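Local structure of tRNA (guanine(6)-N2)-methyltransferase (Thermus thermophilus, 3TMA) at residues G110-E115 / V152-D157; L78-L83 / L165-T170; D262-P267 / Y296-R301; G302-L307 / P329-R334; P28-L33 / R337-G342. The protein catalyses the S-adenosyl-L-methionine-dependent N2-methylation of guanosine 6 in tRNA(Phe). One frame throughout, in Å; residues are numbered along the deposited sequence. Where two conformers were deposited one is given.

Contact 1: G110-E115 / V152-D157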
# COMPACT_ATOMS: atom_id res chain seq x y z
N GLY A 110 -4.88 26.45 11.37
CA GLY A 110 -4.30 27.70 10.91
C GLY A 110 -3.73 27.79 9.49
O GLY A 110 -3.10 28.81 9.12
N SER A 111 -3.91 26.75 8.69
CA SER A 111 -3.93 26.92 7.23
C SER A 111 -4.60 25.72 6.61
O SER A 111 -4.64 24.63 7.23
CB SER A 111 -2.51 27.11 6.67
OG SER A 111 -1.83 25.86 6.53
N PHE A 112 -5.12 25.88 5.39
CA PHE A 112 -5.70 24.70 4.70
C PHE A 112 -5.59 24.83 3.19
O PHE A 112 -5.15 25.91 2.67
CB PHE A 112 -7.17 24.47 5.13
CG PHE A 112 -8.17 25.42 4.45
CD1 PHE A 112 -8.15 26.78 4.72
CD2 PHE A 112 -9.07 24.94 3.50
CE1 PHE A 112 -9.03 27.68 4.06
CE2 PHE A 112 -9.99 25.80 2.88
CZ PHE A 112 -9.96 27.19 3.15
N ARG A 113 -5.98 23.77 2.47
CA ARG A 113 -6.25 23.92 1.05
C ARG A 113 -7.34 22.92 0.71
O ARG A 113 -7.63 22.05 1.53
CB ARG A 113 -4.99 23.68 0.21
CG ARG A 113 -4.51 22.23 0.17
CD ARG A 113 -3.47 22.07 -0.96
NE ARG A 113 -4.17 22.13 -2.24
CZ ARG A 113 -3.59 22.32 -3.42
NH1 ARG A 113 -2.27 22.51 -3.50
NH2 ARG A 113 -4.35 22.36 -4.52
N VAL A 114 -7.94 23.07 -0.48
CA VAL A 114 -8.87 22.07 -1.02
C VAL A 114 -8.13 21.29 -2.12
O VAL A 114 -7.37 21.87 -2.91
CB VAL A 114 -10.13 22.73 -1.62
CG1 VAL A 114 -11.13 21.66 -2.13
CG2 VAL A 114 -10.85 23.65 -0.60
N GLU A 115 -8.27 19.97 -2.11
CA GLU A 115 -7.75 19.13 -3.18
C GLU A 115 -8.98 18.48 -3.82
O GLU A 115 -9.73 17.75 -3.14
CB GLU A 115 -6.82 18.07 -2.60
CG GLU A 115 -5.47 18.64 -2.16
CD GLU A 115 -4.51 17.58 -1.59
OE1 GLU A 115 -4.92 16.40 -1.48
OE2 GLU A 115 -3.37 17.95 -1.23
N VAL A 152 -4.24 21.39 6.93
CA VAL A 152 -5.35 20.43 6.82
C VAL A 152 -5.72 20.41 5.34
O VAL A 152 -5.66 21.46 4.68
CB VAL A 152 -6.59 20.94 7.59
CG1 VAL A 152 -7.79 20.03 7.33
CG2 VAL A 152 -6.31 21.03 9.08
N ARG A 153 -6.04 19.24 4.81
CA ARG A 153 -6.44 19.14 3.42
C ARG A 153 -7.91 18.76 3.33
O ARG A 153 -8.31 17.69 3.77
CB ARG A 153 -5.55 18.15 2.67
CG ARG A 153 -4.05 18.55 2.68
CD ARG A 153 -3.19 17.68 1.74
NE ARG A 153 -1.78 18.07 1.85
CZ ARG A 153 -1.07 18.62 0.88
NH1 ARG A 153 -1.58 18.79 -0.33
NH2 ARG A 153 0.19 18.98 1.11
N VAL A 154 -8.69 19.68 2.78
CA VAL A 154 -10.11 19.43 2.48
C VAL A 154 -10.18 18.68 1.14
O VAL A 154 -9.50 19.05 0.19
CB VAL A 154 -10.92 20.79 2.40
CG1 VAL A 154 -12.37 20.56 1.83
CG2 VAL A 154 -11.01 21.42 3.81
N ARG A 155 -10.99 17.63 1.08
CA ARG A 155 -11.09 16.79 -0.11
C ARG A 155 -12.51 16.87 -0.69
O ARG A 155 -13.51 16.72 0.04
CB ARG A 155 -10.76 15.31 0.25
CG ARG A 155 -9.29 15.11 0.73
CD ARG A 155 -8.40 15.08 -0.47
NE ARG A 155 -8.95 14.07 -1.35
CZ ARG A 155 -8.53 12.81 -1.39
NH1 ARG A 155 -7.45 12.44 -0.70
NH2 ARG A 155 -9.17 11.93 -2.17
N VAL A 156 -12.59 17.15 -1.99
CA VAL A 156 -13.83 17.06 -2.72
C VAL A 156 -13.58 16.15 -3.93
O VAL A 156 -12.67 16.41 -4.74
CB VAL A 156 -14.27 18.45 -3.26
CG1 VAL A 156 -15.65 18.33 -4.02
CG2 VAL A 156 -14.36 19.49 -2.11
N ASP A 157 -14.29 15.03 -4.01
CA ASP A 157 -14.07 14.13 -5.15
C ASP A 157 -15.39 14.01 -5.88
O ASP A 157 -16.42 13.64 -5.26
CB ASP A 157 -13.64 12.73 -4.71
CG ASP A 157 -12.19 12.67 -4.19
OD1 ASP A 157 -11.66 13.66 -3.64
OD2 ASP A 157 -11.58 11.59 -4.30

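Contact 2: L78-L83 / L165-T170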
# COMPACT_ATOMS: atom_id res chain seq x y z
N LEU A 78 -12.03 11.12 5.66
CA LEU A 78 -13.39 11.02 6.19
C LEU A 78 -14.31 11.87 5.33
O LEU A 78 -14.12 13.09 5.27
CB LEU A 78 -13.44 11.51 7.64
CG LEU A 78 -14.81 11.66 8.31
CD1 LEU A 78 -15.45 10.32 8.45
CD2 LEU A 78 -14.60 12.32 9.69
N PHE A 79 -15.22 11.22 4.60
CA PHE A 79 -16.19 11.94 3.79
C PHE A 79 -17.40 12.14 4.67
O PHE A 79 -17.94 11.16 5.17
CB PHE A 79 -16.54 11.17 2.50
CG PHE A 79 -15.48 11.27 1.45
CD1 PHE A 79 -15.01 12.54 1.02
CD2 PHE A 79 -14.92 10.11 0.88
CE1 PHE A 79 -13.99 12.63 0.04
CE2 PHE A 79 -13.93 10.20 -0.14
CZ PHE A 79 -13.49 11.47 -0.57
N ARG A 80 -17.72 13.41 4.96
CA ARG A 80 -18.89 13.77 5.74
C ARG A 80 -20.15 13.96 4.94
O ARG A 80 -21.24 13.99 5.50
CB ARG A 80 -18.64 15.00 6.65
CG ARG A 80 -17.63 14.73 7.81
CD ARG A 80 -17.69 15.90 8.88
NE ARG A 80 -16.82 15.62 10.03
CZ ARG A 80 -15.59 16.11 10.16
NH1 ARG A 80 -15.09 16.97 9.27
NH2 ARG A 80 -14.86 15.77 11.24
N ALA A 81 -20.05 14.07 3.63
CA ALA A 81 -21.28 14.12 2.81
C ALA A 81 -21.03 13.37 1.52
O ALA A 81 -19.92 13.42 0.96
CB ALA A 81 -21.64 15.54 2.45
N ARG A 82 -22.07 12.74 1.04
CA ARG A 82 -22.06 12.22 -0.33
C ARG A 82 -23.37 12.64 -0.95
O ARG A 82 -24.43 12.49 -0.34
CB ARG A 82 -21.94 10.70 -0.24
CG ARG A 82 -22.21 9.89 -1.45
CD ARG A 82 -21.98 8.40 -1.00
NE ARG A 82 -21.95 7.43 -2.10
CZ ARG A 82 -21.42 6.21 -2.01
NH1 ARG A 82 -21.42 5.44 -3.08
NH2 ARG A 82 -20.87 5.77 -0.86
N LEU A 83 -23.31 13.24 -2.12
CA LEU A 83 -24.54 13.67 -2.77
C LEU A 83 -24.54 13.55 -4.28
O LEU A 83 -23.50 13.50 -4.95
CB LEU A 83 -24.96 15.08 -2.35
CG LEU A 83 -24.17 16.37 -2.60
CD1 LEU A 83 -22.86 16.42 -1.85
CD2 LEU A 83 -23.99 16.70 -4.05
N LEU A 165 -17.48 14.91 0.03
CA LEU A 165 -16.78 16.06 0.63
C LEU A 165 -16.36 15.68 2.03
O LEU A 165 -17.18 15.11 2.79
CB LEU A 165 -17.71 17.29 0.73
CG LEU A 165 -18.15 17.90 -0.61
CD1 LEU A 165 -19.45 17.27 -1.11
CD2 LEU A 165 -18.34 19.39 -0.44
N GLY A 166 -15.13 16.05 2.40
CA GLY A 166 -14.63 15.75 3.76
C GLY A 166 -13.19 16.19 3.94
O GLY A 166 -12.75 17.15 3.31
N VAL A 167 -12.47 15.50 4.82
CA VAL A 167 -11.17 15.95 5.27
C VAL A 167 -10.21 14.75 5.24
O VAL A 167 -10.58 13.62 5.58
CB VAL A 167 -11.28 16.62 6.71
CG1 VAL A 167 -11.91 15.66 7.71
CG2 VAL A 167 -9.93 17.08 7.21
N GLN A 168 -9.02 14.98 4.68
CA GLN A 168 -7.95 14.01 4.76
C GLN A 168 -7.50 13.80 6.22
O GLN A 168 -7.24 14.75 6.93
CB GLN A 168 -6.78 14.45 3.90
CG GLN A 168 -5.78 13.33 3.64
CD GLN A 168 -4.94 13.63 2.39
OE1 GLN A 168 -5.47 13.85 1.31
NE2 GLN A 168 -3.63 13.65 2.55
N LEU A 169 -7.42 12.55 6.66
CA LEU A 169 -7.05 12.27 8.06
C LEU A 169 -5.56 12.12 8.22
O LEU A 169 -5.02 12.33 9.30
CB LEU A 169 -7.75 11.01 8.60
CG LEU A 169 -9.26 11.07 8.49
CD1 LEU A 169 -9.82 9.69 8.81
CD2 LEU A 169 -9.81 12.12 9.49
N THR A 170 -4.91 11.64 7.17
CA THR A 170 -3.47 11.39 7.17
C THR A 170 -2.75 12.62 6.60
O THR A 170 -3.19 13.16 5.60
CB THR A 170 -3.16 10.16 6.24
OG1 THR A 170 -3.97 10.26 5.04
CG2 THR A 170 -3.51 8.88 6.97

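Contact 3: D262-P267 / Y296-R301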
# COMPACT_ATOMS: atom_id res chain seq x y z
N ASP A 262 23.90 -14.46 -2.39
CA ASP A 262 23.58 -14.42 -3.81
C ASP A 262 22.29 -15.20 -3.99
O ASP A 262 22.24 -16.39 -3.68
CB ASP A 262 24.72 -15.09 -4.60
CG ASP A 262 24.61 -14.84 -6.11
OD1 ASP A 262 23.49 -14.69 -6.64
OD2 ASP A 262 25.67 -14.80 -6.76
N ALA A 263 21.24 -14.54 -4.48
CA ALA A 263 19.94 -15.20 -4.69
C ALA A 263 19.94 -16.29 -5.76
O ALA A 263 18.99 -17.07 -5.84
CB ALA A 263 18.86 -14.15 -5.01
N ARG A 264 21.00 -16.37 -6.56
CA ARG A 264 21.14 -17.48 -7.52
C ARG A 264 21.59 -18.77 -6.84
O ARG A 264 21.50 -19.85 -7.44
CB ARG A 264 22.17 -17.14 -8.62
CG ARG A 264 21.83 -15.97 -9.52
CD ARG A 264 23.03 -15.66 -10.43
NE ARG A 264 22.68 -15.30 -11.81
CZ ARG A 264 22.60 -14.04 -12.26
NH1 ARG A 264 22.77 -13.01 -11.43
NH2 ARG A 264 22.31 -13.79 -13.55
N HIS A 265 22.10 -18.67 -5.60
CA HIS A 265 22.59 -19.83 -4.85
C HIS A 265 22.09 -19.83 -3.40
O HIS A 265 22.89 -20.03 -2.46
CB HIS A 265 24.12 -19.83 -4.84
CG HIS A 265 24.72 -19.88 -6.21
ND1 HIS A 265 24.67 -21.01 -7.00
CD2 HIS A 265 25.36 -18.93 -6.94
CE1 HIS A 265 25.25 -20.75 -8.16
NE2 HIS A 265 25.67 -19.50 -8.15
N LEU A 266 20.79 -19.62 -3.23
CA LEU A 266 20.18 -19.51 -1.89
C LEU A 266 20.53 -20.60 -0.88
O LEU A 266 20.75 -20.31 0.31
CB LEU A 266 18.65 -19.38 -1.99
CG LEU A 266 18.15 -18.07 -2.60
CD1 LEU A 266 16.66 -18.18 -2.80
CD2 LEU A 266 18.55 -16.89 -1.72
N PRO A 267 20.60 -21.87 -1.34
CA PRO A 267 20.97 -22.89 -0.35
C PRO A 267 22.42 -22.82 0.19
O PRO A 267 22.69 -23.44 1.21
CB PRO A 267 20.70 -24.21 -1.07
CG PRO A 267 19.79 -23.83 -2.27
CD PRO A 267 20.27 -22.46 -2.65
N TYR A 296 16.28 -15.67 -12.81
CA TYR A 296 14.99 -16.28 -12.43
C TYR A 296 15.15 -17.80 -12.32
O TYR A 296 14.60 -18.43 -11.41
CB TYR A 296 13.93 -16.02 -13.49
CG TYR A 296 13.25 -14.66 -13.43
CD1 TYR A 296 13.54 -13.76 -12.42
CD2 TYR A 296 12.35 -14.27 -14.43
CE1 TYR A 296 12.87 -12.52 -12.34
CE2 TYR A 296 11.70 -13.04 -14.38
CZ TYR A 296 11.97 -12.17 -13.32
OH TYR A 296 11.34 -10.94 -13.29
N TRP A 297 15.80 -18.38 -13.31
CA TRP A 297 16.00 -19.83 -13.37
C TRP A 297 16.66 -20.38 -12.08
O TRP A 297 16.14 -21.32 -11.42
CB TRP A 297 16.91 -20.13 -14.57
CG TRP A 297 17.21 -21.56 -14.69
CD1 TRP A 297 18.21 -22.27 -14.05
CD2 TRP A 297 16.47 -22.50 -15.45
NE1 TRP A 297 18.12 -23.59 -14.38
CE2 TRP A 297 17.08 -23.75 -15.25
CE3 TRP A 297 15.38 -22.39 -16.31
CZ2 TRP A 297 16.62 -24.89 -15.89
CZ3 TRP A 297 14.93 -23.52 -16.94
CH2 TRP A 297 15.54 -24.76 -16.72
N ASP A 298 17.80 -19.80 -11.72
CA ASP A 298 18.55 -20.20 -10.53
C ASP A 298 17.82 -19.85 -9.23
O ASP A 298 17.83 -20.62 -8.27
CB ASP A 298 19.92 -19.52 -10.50
CG ASP A 298 20.86 -19.99 -11.61
OD1 ASP A 298 20.59 -21.02 -12.29
OD2 ASP A 298 21.90 -19.31 -11.80
N PHE A 299 17.23 -18.66 -9.17
CA PHE A 299 16.51 -18.27 -7.99
C PHE A 299 15.33 -19.21 -7.73
O PHE A 299 15.10 -19.63 -6.61
CB PHE A 299 16.02 -16.81 -8.04
CG PHE A 299 14.89 -16.53 -7.07
CD1 PHE A 299 15.13 -16.50 -5.71
CD2 PHE A 299 13.61 -16.31 -7.54
CE1 PHE A 299 14.11 -16.29 -4.81
CE2 PHE A 299 12.56 -16.09 -6.66
CZ PHE A 299 12.80 -16.12 -5.28
N LEU A 300 14.53 -19.50 -8.76
CA LEU A 300 13.32 -20.30 -8.48
C LEU A 300 13.69 -21.72 -8.07
O LEU A 300 12.97 -22.35 -7.32
CB LEU A 300 12.38 -20.35 -9.69
CG LEU A 300 11.73 -19.00 -9.98
CD1 LEU A 300 11.17 -18.98 -11.41
CD2 LEU A 300 10.66 -18.66 -8.90
N ARG A 301 14.77 -22.25 -8.63
CA ARG A 301 15.20 -23.58 -8.22
C ARG A 301 15.74 -23.63 -6.79
O ARG A 301 15.47 -24.59 -6.06
CB ARG A 301 16.14 -24.22 -9.26
CG ARG A 301 15.31 -24.79 -10.44
CD ARG A 301 16.10 -24.83 -11.76
NE ARG A 301 15.15 -25.18 -12.82
CZ ARG A 301 14.27 -24.32 -13.34
NH1 ARG A 301 14.22 -23.04 -12.91
NH2 ARG A 301 13.41 -24.76 -14.24
O HOH W 1 18.94 -19.81 -5.47

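Contact 4: G302-L307 / P329-R334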
# COMPACT_ATOMS: atom_id res chain seq x y z
N GLY A 302 16.48 -22.60 -6.41
CA GLY A 302 16.92 -22.48 -5.02
C GLY A 302 15.72 -22.34 -4.10
O GLY A 302 15.70 -22.91 -2.98
N ALA A 303 14.71 -21.58 -4.53
CA ALA A 303 13.54 -21.36 -3.66
C ALA A 303 12.82 -22.68 -3.43
O ALA A 303 12.46 -23.00 -2.30
CB ALA A 303 12.55 -20.35 -4.29
N LEU A 304 12.65 -23.46 -4.49
CA LEU A 304 11.98 -24.76 -4.39
C LEU A 304 12.72 -25.69 -3.43
O LEU A 304 12.10 -26.47 -2.69
CB LEU A 304 11.91 -25.43 -5.79
CG LEU A 304 11.12 -26.74 -5.85
CD1 LEU A 304 9.65 -26.45 -5.75
CD2 LEU A 304 11.42 -27.47 -7.17
N ALA A 305 14.05 -25.59 -3.44
CA ALA A 305 14.87 -26.47 -2.62
C ALA A 305 14.86 -26.07 -1.14
O ALA A 305 15.33 -26.83 -0.31
CB ALA A 305 16.29 -26.51 -3.14
N LEU A 306 14.41 -24.84 -0.85
CA LEU A 306 14.34 -24.32 0.51
C LEU A 306 12.93 -24.26 1.06
O LEU A 306 12.68 -23.58 2.06
CB LEU A 306 15.00 -22.92 0.59
CG LEU A 306 16.54 -22.97 0.29
CD1 LEU A 306 17.17 -21.63 0.60
CD2 LEU A 306 17.26 -24.04 1.04
N LEU A 307 12.01 -24.98 0.44
CA LEU A 307 10.64 -25.11 0.98
C LEU A 307 10.29 -26.57 1.30
O LEU A 307 10.70 -27.47 0.57
CB LEU A 307 9.63 -24.57 -0.04
CG LEU A 307 9.69 -23.06 -0.32
CD1 LEU A 307 8.80 -22.73 -1.57
CD2 LEU A 307 9.28 -22.26 0.88
N PRO A 329 8.91 -27.39 -12.58
CA PRO A 329 7.62 -28.09 -12.51
C PRO A 329 7.21 -28.56 -11.09
O PRO A 329 6.05 -28.93 -10.86
CB PRO A 329 7.80 -29.27 -13.48
CG PRO A 329 9.30 -29.44 -13.63
CD PRO A 329 9.85 -28.04 -13.52
N GLY A 330 8.14 -28.54 -10.13
CA GLY A 330 7.77 -28.80 -8.74
C GLY A 330 6.87 -27.74 -8.07
O GLY A 330 6.39 -27.96 -6.97
N PHE A 331 6.72 -26.57 -8.70
CA PHE A 331 5.80 -25.52 -8.23
C PHE A 331 4.44 -25.60 -8.91
O PHE A 331 4.35 -25.86 -10.11
CB PHE A 331 6.42 -24.12 -8.52
CG PHE A 331 7.39 -23.65 -7.47
CD1 PHE A 331 7.01 -23.56 -6.13
CD2 PHE A 331 8.66 -23.20 -7.83
CE1 PHE A 331 7.89 -23.04 -5.16
CE2 PHE A 331 9.55 -22.71 -6.88
CZ PHE A 331 9.17 -22.64 -5.54
N ALA A 332 3.36 -25.29 -8.18
CA ALA A 332 2.09 -25.03 -8.80
C ALA A 332 1.89 -23.52 -8.72
O ALA A 332 2.17 -22.89 -7.68
CB ALA A 332 0.95 -25.76 -8.04
N LEU A 333 1.37 -22.95 -9.79
CA LEU A 333 1.02 -21.55 -9.80
C LEU A 333 -0.42 -21.44 -9.23
O LEU A 333 -1.35 -21.94 -9.81
CB LEU A 333 1.16 -20.99 -11.23
CG LEU A 333 0.62 -19.58 -11.51
CD1 LEU A 333 1.12 -18.65 -10.47
CD2 LEU A 333 1.04 -19.11 -12.93
N ARG A 334 -0.56 -20.89 -8.02
CA ARG A 334 -1.84 -20.95 -7.32
C ARG A 334 -2.66 -19.70 -7.54
O ARG A 334 -3.87 -19.79 -7.60
CB ARG A 334 -1.66 -21.16 -5.82
CG ARG A 334 -1.11 -22.52 -5.46
CD ARG A 334 -2.26 -23.49 -5.13
NE ARG A 334 -2.63 -24.33 -6.25
CZ ARG A 334 -2.40 -25.64 -6.33
NH1 ARG A 334 -2.77 -26.29 -7.42
NH2 ARG A 334 -1.82 -26.30 -5.34

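Contact 5: P28-L33 / R337-G342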
# COMPACT_ATOMS: atom_id res chain seq x y z
N PRO A 28 -3.94 0.16 -6.63
CA PRO A 28 -4.93 -0.59 -7.42
C PRO A 28 -4.53 -2.06 -7.55
O PRO A 28 -3.35 -2.36 -7.80
CB PRO A 28 -4.87 0.10 -8.81
CG PRO A 28 -4.61 1.62 -8.40
CD PRO A 28 -3.57 1.45 -7.25
N GLY A 29 -5.51 -2.95 -7.36
CA GLY A 29 -5.23 -4.40 -7.33
C GLY A 29 -5.18 -5.01 -5.93
O GLY A 29 -5.17 -6.25 -5.78
N LEU A 30 -5.08 -4.17 -4.91
CA LEU A 30 -5.02 -4.67 -3.52
C LEU A 30 -6.32 -4.36 -2.73
O LEU A 30 -6.34 -4.49 -1.51
CB LEU A 30 -3.83 -4.02 -2.79
CG LEU A 30 -2.40 -4.21 -3.33
CD1 LEU A 30 -1.35 -3.54 -2.37
CD2 LEU A 30 -2.06 -5.71 -3.49
N GLU A 31 -7.40 -3.95 -3.41
CA GLU A 31 -8.66 -3.57 -2.70
C GLU A 31 -9.21 -4.68 -1.82
O GLU A 31 -9.68 -4.41 -0.71
CB GLU A 31 -9.76 -3.17 -3.69
CG GLU A 31 -9.37 -2.03 -4.60
CD GLU A 31 -8.56 -2.50 -5.85
OE1 GLU A 31 -8.36 -3.73 -6.03
OE2 GLU A 31 -8.12 -1.64 -6.62
N ASP A 32 -9.23 -5.91 -2.36
CA ASP A 32 -9.77 -7.04 -1.61
C ASP A 32 -9.03 -7.28 -0.29
O ASP A 32 -9.67 -7.55 0.73
CB ASP A 32 -9.85 -8.32 -2.43
CG ASP A 32 -8.51 -8.72 -3.07
OD1 ASP A 32 -7.48 -7.98 -2.95
OD2 ASP A 32 -8.52 -9.78 -3.72
N LEU A 33 -7.75 -7.12 -0.24
CA LEU A 33 -6.94 -7.24 0.99
C LEU A 33 -7.18 -6.05 1.95
O LEU A 33 -7.24 -6.23 3.15
CB LEU A 33 -5.44 -7.33 0.64
CG LEU A 33 -4.92 -8.54 -0.14
CD1 LEU A 33 -5.72 -8.72 -1.45
CD2 LEU A 33 -3.45 -8.31 -0.48
N ARG A 337 -2.16 -12.00 -9.79
CA ARG A 337 -2.98 -10.80 -9.93
C ARG A 337 -2.12 -9.65 -10.42
O ARG A 337 -0.88 -9.67 -10.30
CB ARG A 337 -3.60 -10.44 -8.58
CG ARG A 337 -2.57 -10.01 -7.53
CD ARG A 337 -3.27 -9.42 -6.26
NE ARG A 337 -4.16 -10.40 -5.63
CZ ARG A 337 -5.24 -10.07 -4.90
NH1 ARG A 337 -6.03 -11.02 -4.39
NH2 ARG A 337 -5.53 -8.80 -4.67
N VAL A 338 -2.78 -8.62 -10.92
CA VAL A 338 -2.10 -7.45 -11.39
C VAL A 338 -2.16 -6.37 -10.28
O VAL A 338 -3.21 -6.19 -9.65
CB VAL A 338 -2.76 -6.92 -12.67
CG1 VAL A 338 -2.07 -5.65 -13.10
CG2 VAL A 338 -2.65 -8.02 -13.76
N VAL A 339 -1.06 -5.66 -10.05
CA VAL A 339 -1.09 -4.59 -8.99
C VAL A 339 -0.37 -3.37 -9.55
O VAL A 339 0.60 -3.52 -10.32
CB VAL A 339 -0.37 -5.07 -7.70
CG1 VAL A 339 -0.27 -3.91 -6.64
CG2 VAL A 339 -1.16 -6.24 -7.07
N GLU A 340 -0.84 -2.16 -9.22
CA GLU A 340 -0.18 -0.96 -9.71
C GLU A 340 0.89 -0.54 -8.74
O GLU A 340 0.59 -0.33 -7.56
CB GLU A 340 -1.15 0.22 -9.94
CG GLU A 340 -0.39 1.56 -10.36
CD GLU A 340 0.15 2.41 -9.15
OE1 GLU A 340 -0.07 2.04 -7.96
OE2 GLU A 340 0.80 3.47 -9.37
N GLN A 341 2.10 -0.33 -9.24
CA GLN A 341 3.22 0.13 -8.43
C GLN A 341 4.09 1.15 -9.19
O GLN A 341 4.61 0.85 -10.28
CB GLN A 341 4.09 -1.05 -7.99
CG GLN A 341 5.44 -0.62 -7.39
CD GLN A 341 6.43 -1.77 -7.20
OE1 GLN A 341 6.44 -2.77 -7.94
NE2 GLN A 341 7.27 -1.63 -6.21
N GLY A 342 4.19 2.35 -8.65
CA GLY A 342 4.97 3.43 -9.25
C GLY A 342 4.57 3.76 -10.69
O GLY A 342 5.42 3.97 -11.52

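Contact 1: G110-E115 / V152-D157
V154 approaches the F112 ring obliquely, V154 CG2 lying 4.0 Å from F112 CD2, and the two side chains run alongside each other in the same direction. On the other surface of the sheet E115 OE2 sits at the edge of the R153 guanidinium, close to its plane. The separation of E115 OE2 from R153 NH1 is too short to be reliable and R153 has two conformers, so the detailed geometry is doubtful. Strands 112-119 and 152-159 are parallel neighbours, the two strands of a beta-alpha-beta unit in the THUMP domain. V154 is gripped through both backbone polar atoms: its N donates to R113 O (2.9 Å) and its O accepts from E115 N (2.8 Å, 169° at the hydrogen). V156 N continues the pattern to E115 O at 3.1 Å. V114 CG1, anti to its own backbone N (chi1 -178°), meets V156 CG2 at 3.9 Å, and helix 126-141 of the same unit covers these valines through V133 and V129. The chemistry therefore divides by face: F112, V114, V154 and V156 supply an apolar surface for the helix, while the reverse side carries R113, R153 and E115, where the carboxylate probably offsets part of the positive charge.

Contact 2: L78-L83 / L165-T170
L165 O is gripped by two successive amides of the facing strand, R80 N at 2.8 Å through a weak, bent bond and A81 N at 3.2 Å through a straighter one lying in the carbonyl plane. This is a classic beta bulge, R80 and A81 together facing L165, within the antiparallel pairing of strands 76-84 and 162-168 in the THUMP-containing sheet. L165 N returns a bond to A81 O at 3.0 Å. Beyond the bulge, L78 and V167 form a regular hydrogen-bonded pair. Between that pair and the bulge, F79 and G166 make a non-hydrogen-bonded pair with CA atoms 4.1 Å apart, a close approach made possible by the absence of a side chain on G166, whose CA-H points to L78 O. The F79 ring turns its edge to the G166 amide. R80 stretches alongside V167 and carries its guanidinium to a salt bridge with E105, while L78 CD2 covers one guanidinium face near the rim. At the far end, L83 and L165 lean across each other with their CD1 atoms 3.6 Å apart.

Contact 3: D262-P267 / Y296-R301
F299 brings its ring beside L266, with F299 CD1 3.7 Å from L266 CD1 in an oblique approach. The ring edge is turned to the carbonyl of A263, and F299 CA lies 3.5 Å from A263 O in a CA-H...O contact. Having CG anti to the backbone N (chi1 160°) sends the ring off the helix toward F211, which it meets edge-to-face. One water joins the two backbones: it donates to A263 O (2.8 Å) and D298 O (3.1 Å) and accepts from L266 N (2.9 Å). D298 packs its CB against R264 CB at 3.8 Å. Its carboxylate lies at the edge of the R264 guanidinium, but D298 OD2 remains 4.1 Å from R264 NE, beyond a salt bridge, so any attraction is probably weak. D262 OD1 accepts from R264 N, closing an Asx turn after strand 257-260. D262 and A263 belong to the S-adenosyl-L-methionine site inferred by similarity, so helix 290-305 probably backs a cofactor-binding loop of the Rossmann-fold methyltransferase domain.

Contact 4: G302-L307 / P329-R334
In the Rossmann-fold methyltransferase domain, the C-terminal end of helix 290-305 packs against the start of strand 331-338, an outermost strand of the central sheet. The contact is apolar and centres on the F331 ring, which reaches from the strand toward L304 and L307. L304 CD1 stands over one face in a CH-pi contact, 3.7 Å from the ring centroid and only 3° off its normal. In L304, CG anti to the backbone N (chi1 -175°) carries CD1 out over the F331 ring. L304 CB meets the ring as well, 3.8 Å from F331 CE2, while L304 CD1 also touches the backbone of G330 at its carbonyl O (3.8 Å). A303 adds its CB 4.3 Å from F331 CZ. V313 of strand 312-317 and L351 of strand 347-353 also pack against F331, which seats the ring between helix and sheet. At and just past the helix end, L304 O and L307 O both accept from K353 NZ, a polar tie from helix end to strand 347-353. L307 arrives at about a right angle to F331, its CD1 in the plane of the ring and 3.7 Å from F331 CE1.

Contact 5: P28-L33 / R337-G342
R337 and D32 form the ionic part of the contact, an end-on salt bridge in which two guanidinium nitrogens each take one carboxylate oxygen. R337 NH2 meets the syn lone pair of D32 OD1 at 2.7 Å and 168°, and R337 NH1 reaches D32 OD2 at 2.9 Å. The two planes are 33° apart. A bend at chi3 (60°) turns the R337 chain and brings the edge of its guanidinium to the start of helix 31-41. L33 CD1 lies obliquely to the same group. Among the hydrogen bonds, R337 NH2 also donates to G29 O (2.8 Å), so one nitrogen ties both the loop before the helix and its first turn. E340 N donates to P28 O at 2.9 Å, a backbone link between the two segments, and G29 CA-H lies against V338 O. E31 OE2 accepts from G29 N within the segment and also from G54 N. The apolar contacts are fewer. The L30 and V339 side chains cross at about a right angle, L30 CD2 3.7 Å from V339 CG2; P28 lies alongside E340, P28 CB 3.9 Å from E340 CB, while E340 OE2 bonds G343 N. Helix 189-198 packs against both segments, A194 touching L30 and L33 and L198 touching R337, where helix 31-41 in the N-terminal part of the chain is joined to the end of strand 331-338 in the methyltransferase domain.

Contacts 1 and 2 share one seven-stranded sheet, where strands 152-159 and 162-168 are neighbours: R155 N lies 2.9 Å from G166 O. Both rest on backbone hydrogen bonds and are partly buried, with charged side chains among their residues. Contacts 3 and 4 lie at the far side of the chain, centres about 46 to 49 Å from those of the first two. Both use helix 290-305, touch each other and are buried; side-chain packing dominates, with a bridging water in contact 3. Contact 5, its centre about 8 Å from that of the chain, differs again: a salt bridge plus hydrogen bonds to backbone between distant parts of the sequence, enclosing the other four along the chain and sharing strand 331-338 with contact 4.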